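Side-chain contacts in adhesion G-protein coupled receptor G6 (Danio rerio, PDB 6V55), which is an adhesion G-protein-coupled receptor that probably acts in myelination, with a calcium-binding, glycosylated extracellular region built from several domains: residues S347-T352 against S366-Q371; R359-I364 against T399-L404; A551-T556 against D588-K593. All blocks are in the same frame, centred on the assembly; numbering follows the deposited sequence.

Interaction 1: residues S347-T352 against S366-Q371. With NAG (2-acetamido-2-deoxy-beta-D-glucopyranose), chain J.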
loop_
_atom_site.group_PDB
_atom_site.type_symbol
_atom_site.label_atom_id
_atom_site.label_comp_id
_atom_site.label_asym_id
_atom_site.label_seq_id
_atom_site.Cartn_x
_atom_site.Cartn_y
_atom_site.Cartn_z
ATOM N N SER A 347 2.768 -2.555 -32.796
ATOM C CA SER A 347 3.345 -3.711 -33.479
ATOM C C SER A 347 4.345 -3.301 -34.550
ATOM O O SER A 347 4.265 -2.211 -35.130
ATOM C CB SER A 347 2.295 -4.617 -34.151
ATOM O OG SER A 347 1.380 -3.861 -34.917
ATOM N N THR A 348 5.294 -4.202 -34.809
ATOM C CA THR A 348 6.294 -4.034 -35.859
ATOM C C THR A 348 6.120 -5.174 -36.849
ATOM O O THR A 348 6.333 -6.344 -36.502
ATOM C CB THR A 348 7.709 -4.008 -35.292
ATOM O OG1 THR A 348 7.873 -2.800 -34.542
ATOM C CG2 THR A 348 8.758 -4.044 -36.411
ATOM N N LEU A 349 5.728 -4.827 -38.070
ATOM C CA LEU A 349 5.442 -5.784 -39.120
ATOM C C LEU A 349 6.561 -5.740 -40.144
ATOM O O LEU A 349 6.932 -4.661 -40.604
ATOM C CB LEU A 349 4.105 -5.467 -39.786
ATOM C CG LEU A 349 2.887 -5.504 -38.869
ATOM C CD1 LEU A 349 1.833 -4.497 -39.311
ATOM C CD2 LEU A 349 2.322 -6.882 -38.866
ATOM N N VAL A 350 7.095 -6.910 -40.489
ATOM C CA VAL A 350 8.077 -7.065 -41.559
ATOM C C VAL A 350 7.391 -7.839 -42.678
ATOM O O VAL A 350 7.021 -9.002 -42.499
ATOM C CB VAL A 350 9.335 -7.790 -41.071
ATOM C CG1 VAL A 350 10.235 -8.089 -42.240
ATOM C CG2 VAL A 350 10.041 -6.942 -40.033
ATOM N N VAL A 351 7.172 -7.187 -43.817
ATOM C CA VAL A 351 6.431 -7.787 -44.918
ATOM C C VAL A 351 7.329 -7.839 -46.154
ATOM O O VAL A 351 8.308 -7.097 -46.265
ATOM C CB VAL A 351 5.109 -7.031 -45.213
ATOM C CG1 VAL A 351 4.249 -6.912 -43.959
ATOM C CG2 VAL A 351 5.370 -5.663 -45.780
ATOM N N THR A 352 7.012 -8.751 -47.081
ATOM C CA THR A 352 7.700 -8.814 -48.375
ATOM C C THR A 352 6.700 -8.576 -49.503
ATOM O O THR A 352 5.764 -9.355 -49.682
ATOM C CB THR A 352 8.426 -10.147 -48.590
ATOM O OG1 THR A 352 9.544 -10.210 -47.712
ATOM C CG2 THR A 352 8.960 -10.245 -49.982
ATOM N N SER A 366 -3.373 -2.935 -43.690
ATOM C CA SER A 366 -4.307 -2.481 -42.663
ATOM C C SER A 366 -5.693 -3.132 -42.799
ATOM O O SER A 366 -6.315 -3.453 -41.780
ATOM C CB SER A 366 -4.371 -0.945 -42.664
ATOM O OG SER A 366 -5.412 -0.437 -43.469
ATOM N N GLN A 367 -6.142 -3.450 -44.017
ATOM C CA GLN A 367 -7.426 -4.136 -44.149
ATOM C C GLN A 367 -7.315 -5.625 -43.820
ATOM O O GLN A 367 -8.247 -6.180 -43.216
ATOM C CB GLN A 367 -7.994 -3.893 -45.548
ATOM C CG GLN A 367 -9.303 -4.539 -45.850
ATOM C CD GLN A 367 -9.448 -4.830 -47.343
ATOM O OE1 GLN A 367 -10.437 -4.440 -47.981
ATOM N NE2 GLN A 367 -8.429 -5.466 -47.921
ATOM N N TRP A 368 -6.164 -6.246 -44.129
ATOM C CA TRP A 368 -5.845 -7.601 -43.659
ATOM C C TRP A 368 -5.747 -7.661 -42.149
ATOM O O TRP A 368 -6.162 -8.657 -41.541
ATOM C CB TRP A 368 -4.518 -8.074 -44.255
ATOM C CG TRP A 368 -3.798 -9.194 -43.483
ATOM C CD1 TRP A 368 -4.116 -10.523 -43.502
ATOM C CD2 TRP A 368 -2.645 -9.082 -42.622
ATOM N NE1 TRP A 368 -3.247 -11.243 -42.710
ATOM C CE2 TRP A 368 -2.328 -10.384 -42.170
ATOM C CE3 TRP A 368 -1.857 -8.017 -42.188
ATOM C CZ2 TRP A 368 -1.258 -10.642 -41.309
ATOM C CZ3 TRP A 368 -0.789 -8.282 -41.335
ATOM C CH2 TRP A 368 -0.501 -9.585 -40.909
ATOM N N LEU A 369 -5.187 -6.606 -41.532
ATOM C CA LEU A 369 -5.103 -6.532 -40.072
ATOM C C LEU A 369 -6.495 -6.443 -39.451
ATOM O O LEU A 369 -6.812 -7.215 -38.546
ATOM C CB LEU A 369 -4.230 -5.345 -39.625
ATOM C CG LEU A 369 -2.711 -5.525 -39.406
ATOM C CD1 LEU A 369 -1.948 -4.225 -39.557
ATOM C CD2 LEU A 369 -2.363 -6.155 -38.064
ATOM N N ASN A 370 -7.347 -5.545 -39.981
ATOM C CA ASN A 370 -8.753 -5.429 -39.579
ATOM C C ASN A 370 -9.521 -6.734 -39.786
ATOM O O ASN A 370 -10.266 -7.164 -38.896
ATOM C CB ASN A 370 -9.432 -4.330 -40.396
ATOM C CG ASN A 370 -9.445 -2.983 -39.715
ATOM O OD1 ASN A 370 -8.731 -2.753 -38.753
ATOM N ND2 ASN A 370 -10.284 -2.076 -40.232
ATOM N N GLN A 371 -9.320 -7.392 -40.941
ATOM C CA GLN A 371 -10.020 -8.635 -41.248
ATOM C C GLN A 371 -9.575 -9.810 -40.387
ATOM O O GLN A 371 -10.397 -10.688 -40.114
ATOM C CB GLN A 371 -9.830 -9.043 -42.711
ATOM C CG GLN A 371 -11.010 -8.764 -43.648
ATOM C CD GLN A 371 -12.276 -9.548 -43.303
ATOM O OE1 GLN A 371 -12.230 -10.643 -42.723
ATOM N NE2 GLN A 371 -13.422 -8.973 -43.655
HETATM C C1 NAG J . -10.512 -0.712 -39.800
HETATM C C2 NAG J . -10.955 0.151 -41.016
HETATM C C3 NAG J . -11.363 1.567 -40.563
HETATM C C4 NAG J . -12.418 1.509 -39.460
HETATM C C5 NAG J . -11.887 0.688 -38.282
HETATM C C6 NAG J . -12.882 0.535 -37.154
HETATM C C7 NAG J . -10.103 -0.074 -43.320
HETATM C C8 NAG J . -8.900 0.044 -44.208
HETATM N N2 NAG J . -9.906 0.213 -42.025
HETATM O O3 NAG J . -11.849 2.321 -41.672
HETATM O O4 NAG J . -12.765 2.818 -39.020
HETATM O O5 NAG J . -11.542 -0.638 -38.726
HETATM O O6 NAG J . -14.170 1.032 -37.494
HETATM O O7 NAG J . -11.203 -0.409 -43.755
#

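Interaction 2: residues R359-I364 against T399-L404. Unlike the reference sequence in segment 399-404: Ile-402 (reference Thr).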
loop_
_atom_site.group_PDB
_atom_site.type_symbol
_atom_site.label_atom_id
_atom_site.label_comp_id
_atom_site.label_asym_id
_atom_site.label_seq_id
_atom_site.Cartn_x
_atom_site.Cartn_y
_atom_site.Cartn_z
ATOM N N ARG A 359 0.882 -1.487 -56.321
ATOM C CA ARG A 359 -0.045 -1.094 -55.272
ATOM C C ARG A 359 0.637 -0.261 -54.196
ATOM O O ARG A 359 1.852 -0.036 -54.207
ATOM C CB ARG A 359 -0.658 -2.339 -54.634
ATOM C CG ARG A 359 0.348 -3.124 -53.811
ATOM C CD ARG A 359 -0.068 -4.565 -53.717
ATOM N NE ARG A 359 1.016 -5.411 -53.249
ATOM C CZ ARG A 359 0.954 -6.738 -53.217
ATOM N NH1 ARG A 359 -0.141 -7.371 -53.634
ATOM N NH2 ARG A 359 1.985 -7.448 -52.772
ATOM N N ASP A 360 -0.194 0.203 -53.261
ATOM C CA ASP A 360 0.247 0.742 -51.981
ATOM C C ASP A 360 -0.101 -0.306 -50.934
ATOM O O ASP A 360 -1.283 -0.549 -50.660
ATOM C CB ASP A 360 -0.425 2.079 -51.676
ATOM C CG ASP A 360 -0.285 2.485 -50.215
ATOM O OD1 ASP A 360 0.804 2.976 -49.814
ATOM O OD2 ASP A 360 -1.269 2.296 -49.463
ATOM N N ALA A 361 0.927 -0.922 -50.350
ATOM C CA ALA A 361 0.724 -2.069 -49.478
ATOM C C ALA A 361 0.145 -1.701 -48.117
ATOM O O ALA A 361 -0.330 -2.603 -47.416
ATOM C CB ALA A 361 2.048 -2.818 -49.300
ATOM N N THR A 362 0.153 -0.414 -47.741
ATOM C CA THR A 362 -0.367 -0.001 -46.436
ATOM C C THR A 362 -1.881 -0.195 -46.339
ATOM O O THR A 362 -2.388 -0.597 -45.283
ATOM C CB THR A 362 0.002 1.458 -46.157
ATOM O OG1 THR A 362 1.353 1.721 -46.569
ATOM C CG2 THR A 362 -0.096 1.736 -44.706
ATOM N N ALA A 363 -2.607 0.040 -47.442
ATOM C CA ALA A 363 -4.050 -0.200 -47.462
ATOM C C ALA A 363 -4.360 -1.683 -47.358
ATOM O O ALA A 363 -5.266 -2.077 -46.610
ATOM C CB ALA A 363 -4.671 0.381 -48.734
ATOM N N ILE A 364 -3.578 -2.510 -48.059
ATOM C CA ILE A 364 -3.784 -3.960 -48.084
ATOM C C ILE A 364 -3.441 -4.566 -46.731
ATOM O O ILE A 364 -4.172 -5.429 -46.227
ATOM C CB ILE A 364 -2.953 -4.600 -49.223
ATOM C CG1 ILE A 364 -3.370 -4.086 -50.615
ATOM C CG2 ILE A 364 -3.079 -6.111 -49.235
ATOM C CD1 ILE A 364 -4.886 -3.985 -50.853
ATOM N N THR A 399 10.527 -5.768 -52.587
ATOM C CA THR A 399 10.973 -5.073 -51.389
ATOM C C THR A 399 10.573 -5.820 -50.126
ATOM O O THR A 399 9.507 -6.441 -50.056
ATOM C CB THR A 399 10.388 -3.674 -51.272
ATOM O OG1 THR A 399 8.959 -3.750 -51.422
ATOM C CG2 THR A 399 10.945 -2.832 -52.320
ATOM N N ARG A 400 11.437 -5.696 -49.120
ATOM C CA ARG A 400 11.117 -5.943 -47.725
ATOM C C ARG A 400 10.762 -4.609 -47.100
ATOM O O ARG A 400 11.559 -3.669 -47.153
ATOM C CB ARG A 400 12.296 -6.560 -46.989
ATOM C CG ARG A 400 11.970 -6.836 -45.531
ATOM C CD ARG A 400 13.172 -7.386 -44.742
ATOM N NE ARG A 400 14.082 -8.211 -45.542
ATOM C CZ ARG A 400 13.871 -9.493 -45.864
ATOM N NH1 ARG A 400 12.761 -10.116 -45.474
ATOM N NH2 ARG A 400 14.766 -10.151 -46.596
ATOM N N GLN A 401 9.576 -4.525 -46.510
ATOM C CA GLN A 401 9.042 -3.277 -45.981
ATOM C C GLN A 401 8.777 -3.466 -44.495
ATOM O O GLN A 401 8.271 -4.514 -44.092
ATOM C CB GLN A 401 7.758 -2.879 -46.725
ATOM C CG GLN A 401 7.931 -2.679 -48.239
ATOM C CD GLN A 401 6.638 -2.279 -48.932
ATOM O OE1 GLN A 401 5.680 -1.868 -48.279
ATOM N NE2 GLN A 401 6.601 -2.399 -50.257
ATOM N N ILE A 402 9.143 -2.478 -43.677
ATOM C CA ILE A 402 8.939 -2.548 -42.237
ATOM C C ILE A 402 7.947 -1.460 -41.862
ATOM O O ILE A 402 8.169 -0.278 -42.156
ATOM C CB ILE A 402 10.251 -2.416 -41.448
ATOM C CG1 ILE A 402 11.221 -3.510 -41.880
ATOM C CG2 ILE A 402 9.980 -2.561 -39.972
ATOM C CD1 ILE A 402 12.495 -3.613 -41.072
ATOM N N TYR A 403 6.853 -1.870 -41.207
ATOM C CA TYR A 403 5.734 -1.019 -40.833
ATOM C C TYR A 403 5.617 -0.947 -39.320
ATOM O O TYR A 403 5.896 -1.921 -38.614
ATOM C CB TYR A 403 4.414 -1.553 -41.407
ATOM C CG TYR A 403 4.247 -1.294 -42.880
ATOM C CD1 TYR A 403 3.533 -0.188 -43.329
ATOM C CD2 TYR A 403 4.818 -2.139 -43.819
ATOM C CE1 TYR A 403 3.382 0.070 -44.678
ATOM C CE2 TYR A 403 4.668 -1.900 -45.171
ATOM C CZ TYR A 403 3.952 -0.792 -45.593
ATOM O OH TYR A 403 3.813 -0.536 -46.939
ATOM N N LEU A 404 5.178 0.208 -38.831
ATOM C CA LEU A 404 4.863 0.406 -37.424
ATOM C C LEU A 404 3.365 0.655 -37.296
ATOM O O LEU A 404 2.846 1.575 -37.933
ATOM C CB LEU A 404 5.652 1.585 -36.873
ATOM C CG LEU A 404 5.504 1.897 -35.397
ATOM C CD1 LEU A 404 6.050 0.763 -34.557
ATOM C CD2 LEU A 404 6.262 3.182 -35.133
#

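Interaction 3: residues A551-T556 against D588-K593. With NAG (2-acetamido-2-deoxy-beta-D-glucopyranose), chain G; NAG (2-acetamido-2-deoxy-beta-D-glucopyranose), chain L.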
loop_
_atom_site.group_PDB
_atom_site.type_symbol
_atom_site.label_atom_id
_atom_site.label_comp_id
_atom_site.label_asym_id
_atom_site.label_seq_id
_atom_site.Cartn_x
_atom_site.Cartn_y
_atom_site.Cartn_z
ATOM N N ALA A 551 -8.464 38.107 11.229
ATOM C CA ALA A 551 -9.447 37.270 11.897
ATOM C C ALA A 551 -9.600 37.653 13.361
ATOM O O ALA A 551 -8.706 38.230 13.976
ATOM C CB ALA A 551 -9.082 35.790 11.783
ATOM N N LYS A 552 -10.771 37.345 13.908
ATOM C CA LYS A 552 -10.992 37.416 15.342
ATOM C C LYS A 552 -10.588 36.080 15.939
ATOM O O LYS A 552 -10.889 35.026 15.375
ATOM C CB LYS A 552 -12.455 37.743 15.658
ATOM C CG LYS A 552 -13.015 38.935 14.857
ATOM C CD LYS A 552 -14.129 39.687 15.614
ATOM C CE LYS A 552 -13.885 41.216 15.653
ATOM N NZ LYS A 552 -12.737 41.667 16.527
ATOM N N ILE A 553 -9.893 36.125 17.072
ATOM C CA ILE A 553 -9.151 34.974 17.578
ATOM C C ILE A 553 -9.791 34.460 18.859
ATOM O O ILE A 553 -9.809 35.170 19.871
ATOM C CB ILE A 553 -7.681 35.330 17.834
ATOM C CG1 ILE A 553 -7.059 36.046 16.625
ATOM C CG2 ILE A 553 -6.944 34.093 18.226
ATOM C CD1 ILE A 553 -6.909 35.208 15.443
ATOM N N ASN A 554 -10.301 33.225 18.830
ATOM C CA ASN A 554 -10.595 32.487 20.053
ATOM C C ASN A 554 -9.549 31.381 20.210
ATOM O O ASN A 554 -8.554 31.333 19.459
ATOM C CB ASN A 554 -12.035 31.936 20.097
ATOM C CG ASN A 554 -12.527 31.392 18.774
ATOM O OD1 ASN A 554 -11.758 30.838 17.988
ATOM N ND2 ASN A 554 -13.842 31.541 18.529
ATOM N N ALA A 555 -9.788 30.504 21.198
ATOM C CA ALA A 555 -8.812 29.505 21.637
ATOM C C ALA A 555 -8.459 28.493 20.553
ATOM O O ALA A 555 -7.274 28.194 20.356
ATOM C CB ALA A 555 -9.343 28.752 22.849
ATOM N N THR A 556 -9.463 27.943 19.850
ATOM C CA THR A 556 -9.176 26.861 18.907
ATOM C C THR A 556 -8.469 27.381 17.666
ATOM O O THR A 556 -7.590 26.690 17.133
ATOM C CB THR A 556 -10.450 26.108 18.518
ATOM O OG1 THR A 556 -11.286 26.942 17.703
ATOM C CG2 THR A 556 -11.215 25.690 19.771
ATOM N N ASP A 588 2.849 37.711 18.629
ATOM C CA ASP A 588 2.657 38.836 19.546
ATOM C C ASP A 588 1.270 39.446 19.403
ATOM O O ASP A 588 0.614 39.767 20.402
ATOM C CB ASP A 588 3.713 39.922 19.296
ATOM C CG ASP A 588 5.113 39.550 19.810
ATOM O OD1 ASP A 588 6.051 40.333 19.504
ATOM O OD2 ASP A 588 5.282 38.486 20.472
ATOM N N GLU A 589 0.789 39.559 18.174
ATOM C CA GLU A 589 -0.520 40.146 17.950
ATOM C C GLU A 589 -1.644 39.161 18.178
ATOM O O GLU A 589 -2.757 39.603 18.477
ATOM C CB GLU A 589 -0.624 40.699 16.535
ATOM C CG GLU A 589 -1.529 41.908 16.448
ATOM C CD GLU A 589 -2.240 41.946 15.143
ATOM O OE1 GLU A 589 -1.820 41.171 14.250
ATOM O OE2 GLU A 589 -3.189 42.754 15.008
ATOM N N LEU A 590 -1.375 37.854 18.013
ATOM C CA LEU A 590 -2.339 36.809 18.368
ATOM C C LEU A 590 -2.695 36.878 19.843
ATOM O O LEU A 590 -3.873 36.806 20.208
ATOM C CB LEU A 590 -1.764 35.434 18.022
ATOM C CG LEU A 590 -2.462 34.159 18.463
ATOM C CD1 LEU A 590 -3.349 33.729 17.347
ATOM C CD2 LEU A 590 -1.468 33.040 18.720
ATOM N N VAL A 591 -1.690 37.130 20.688
ATOM C CA VAL A 591 -1.877 37.221 22.127
ATOM C C VAL A 591 -2.630 38.502 22.505
ATOM O O VAL A 591 -3.424 38.511 23.459
ATOM C CB VAL A 591 -0.481 37.079 22.785
ATOM C CG1 VAL A 591 -0.512 37.311 24.252
ATOM C CG2 VAL A 591 0.013 35.659 22.574
ATOM N N GLN A 592 -2.446 39.580 21.746
ATOM C CA GLN A 592 -3.206 40.800 22.009
ATOM C C GLN A 592 -4.684 40.632 21.669
ATOM O O GLN A 592 -5.542 41.184 22.363
ATOM C CB GLN A 592 -2.626 41.962 21.204
ATOM C CG GLN A 592 -1.187 42.302 21.546
ATOM C CD GLN A 592 -1.047 42.891 22.932
ATOM O OE1 GLN A 592 -1.947 43.594 23.416
ATOM N NE2 GLN A 592 0.079 42.603 23.590
ATOM N N LYS A 593 -4.998 39.825 20.661
ATOM C CA LYS A 593 -6.329 39.777 20.083
ATOM C C LYS A 593 -7.161 38.619 20.579
ATOM O O LYS A 593 -8.311 38.483 20.140
ATOM C CB LYS A 593 -6.248 39.656 18.560
ATOM C CG LYS A 593 -5.718 40.871 17.866
ATOM C CD LYS A 593 -6.592 41.263 16.724
ATOM C CE LYS A 593 -6.729 40.149 15.751
ATOM N NZ LYS A 593 -6.506 40.684 14.394
HETATM C C1 NAG G . -14.576 31.155 17.325
HETATM C C2 NAG G . -15.770 30.196 17.576
HETATM C C3 NAG G . -16.685 30.102 16.339
HETATM C C4 NAG G . -17.080 31.475 15.811
HETATM C C5 NAG G . -15.830 32.302 15.525
HETATM C C6 NAG G . -16.143 33.712 15.067
HETATM C C7 NAG G . -15.197 28.451 19.211
HETATM C C8 NAG G . -14.705 27.046 19.399
HETATM N N2 NAG G . -15.299 28.870 17.946
HETATM O O3 NAG G . -17.869 29.383 16.678
HETATM O O4 NAG G . -17.856 31.340 14.622
HETATM O O5 NAG G . -15.063 32.416 16.733
HETATM O O6 NAG G . -15.138 34.645 15.443
HETATM O O7 NAG G . -15.483 29.176 20.162
HETATM C C1 NAG L . -1.916 47.466 18.577
HETATM C C2 NAG L . -3.131 46.860 17.860
HETATM C C3 NAG L . -2.771 46.538 16.408
HETATM C C4 NAG L . -2.253 47.783 15.690
HETATM C C5 NAG L . -1.092 48.425 16.464
HETATM C C6 NAG L . -0.672 49.762 15.890
HETATM C C7 NAG L . -4.907 45.423 18.763
HETATM C C8 NAG L . -5.213 44.172 19.526
HETATM N N2 NAG L . -3.611 45.674 18.554
HETATM O O3 NAG L . -3.914 46.014 15.734
HETATM O O4 NAG L . -1.809 47.441 14.382
HETATM O O5 NAG L . -1.453 48.656 17.842
HETATM O O6 NAG L . -0.085 50.602 16.877
HETATM O O7 NAG L . -5.796 46.171 18.354
HETATM O O HOH W 1 -10.296 39.477 17.972
#

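Interaction 1: residues S347-T352 against S366-Q371
Leu-349 projects from the middle of strand 342-353 toward helix 361-374, where Trp-368 and Leu-369 receive it. Its CB starts toward the helix, and with CG anti to the carbonyl carbon (chi1 -61°) the fork is carried further across, so that CB and CG stay short of the helix segment and the two methyls do the touching. Leu-349 CD1 meets CD1 of Leu-369 at 3.8 Å, the two leucines reaching toward each other tip to tip. Leu-349 CD2 goes to the indole of Trp-368 instead, lying near the ring plane at its edge, 4.2 Å from CZ3. A branched leucine suits this place because one stem serves two consecutive residues of the helix, while Leu-438 and Val-441 touch it from the neighbouring strand 436-445. The indole nitrogen is turned elsewhere, to a weak hydrogen bond with Ala-429 O. The side of the helix that carries Trp-368 and Leu-369 is turned to the sheet, while Asn-370, whose ND2 bears an N-linked sugar, points away from strand 342-353. Such packing of a helix against one face of an antiparallel sheet is characteristic of the alpha/beta sandwich of SEA domains.

Interaction 2: residues R359-I364 against T399-L404
Thr-362, in the first turn of helix 361-374, and Tyr-403, on strand 399-410, cross obliquely, the threonine standing at the edge of the phenol ring rather than over its face. Thr-362 OG1 lies near the ring plane, 3.2 Å from Tyr-403 CE1. Because OG1 sits beside the backbone N (chi1 -42°), it is the hydroxyl that leads along this edge toward the phenol oxygen, to which it gives a weak hydrogen bond of 3.4 Å (Thr-362 OG1 to Tyr-403 OH); CG2 of the threonine touches the same CE1 carbon from a longer distance.

The phenol in turn donates to a residue two positions earlier in the strand: Tyr-403 OH and Gln-401 OE1 are 2.7 Å apart, and the donor approaches almost straight onto the carbonyl, at 169°. The other end of that amide, Gln-401 NE2, bonds Thr-399 OG1 at 3.0 Å with the partner nearly in the amide plane, which fixes the flip of the glutamine. Ala-361 lays its CB 3.7 Å from Tyr-403 OH, and a small methyl suits a place this near the phenol oxygen. A phenylalanine in place of Tyr-403 would probably leave Gln-401 OE1 without its donor and Thr-362 OG1 without its acceptor, so the amide would be less firmly oriented.

Thr-399 OG1 is also hydrogen-bonded to Thr-356 OG1. The polar groups of this buried strand face are thus largely paired with one another: the stronger bonds orient Tyr-403 and Gln-401 on the strand, while the helix is met by packing and one weak hydrogen bond.

Interaction 3: residues A551-T556 against D588-K593
The link between helices 534-550 and 555-568 packs here against the C-terminal part of helix 573-593, in a helical bundle consistent with the helical subdomain of a GAIN domain; Ile-553 and Lys-593 are its main partners. Ile-553 points toward the helix with its two branches divided. Its CG2, anti to the backbone N, meets Leu-590 CD1 at 3.7 Å, the two side chains crossing at about a right angle. Ile-553 CG1 instead lies across the root of Lys-593, 4.2 Å from its CB. A beta-branched residue suits the place, since it offers two separate apolar contacts close to the backbone.

Beyond CB the lysine chain is bent at each of its later torsions, which folds it back toward the link. Lys-593 CE comes to 3.3 Å from Ala-551 O, and NZ gives that carbonyl a weak hydrogen bond. The same NZ is hydrogen-bonded to Val-548 O; a positive charge at the C-terminal end of helix 534-550 would probably interact favourably with the helix dipole. The salt bridge from Lys-593 NZ to Glu-589 OE2, at 4.0 Å, is long. A water receives a weak bond from Ile-553 N and donates to Lys-593 O, 3.1 Å away, bridging the backbones.

Sugars flank the contact. Asn-554, the N-cap of helix 555-568, carries one on ND2; another, beside Asn-704, lays its acetyl methyl C8 3.7 Å from Lys-593 CG. Further in, Leu-590 packs on Val-548 of helix 534-550 and on Ala-558, Val-561 and Val-562 of helix 555-568, while Val-591 turns to Asn-673 of strand 671-677.

Interactions 1 and 2 belong to one domain, the SEA domain: both use helix 361-374, and their strands, 342-353 and 399-410, are neighbours in the same sheet, joined by a probable hydrogen bond between Leu-349 O and Tyr-403 N at 2.9 Å. Their chemistry differs with position along the helix. Interaction 1, farther along it, is wholly apolar and buried, whereas interaction 2, at its first turn, adds one weak hydrogen bond across, beside polar bonds within the strand. Interaction 3 stands apart, about 73 Å from interaction 1 between centres, and joins an interhelical link to a helix instead of helix to sheet. It combines a buried apolar half with a more open half of lysine, water and sugar.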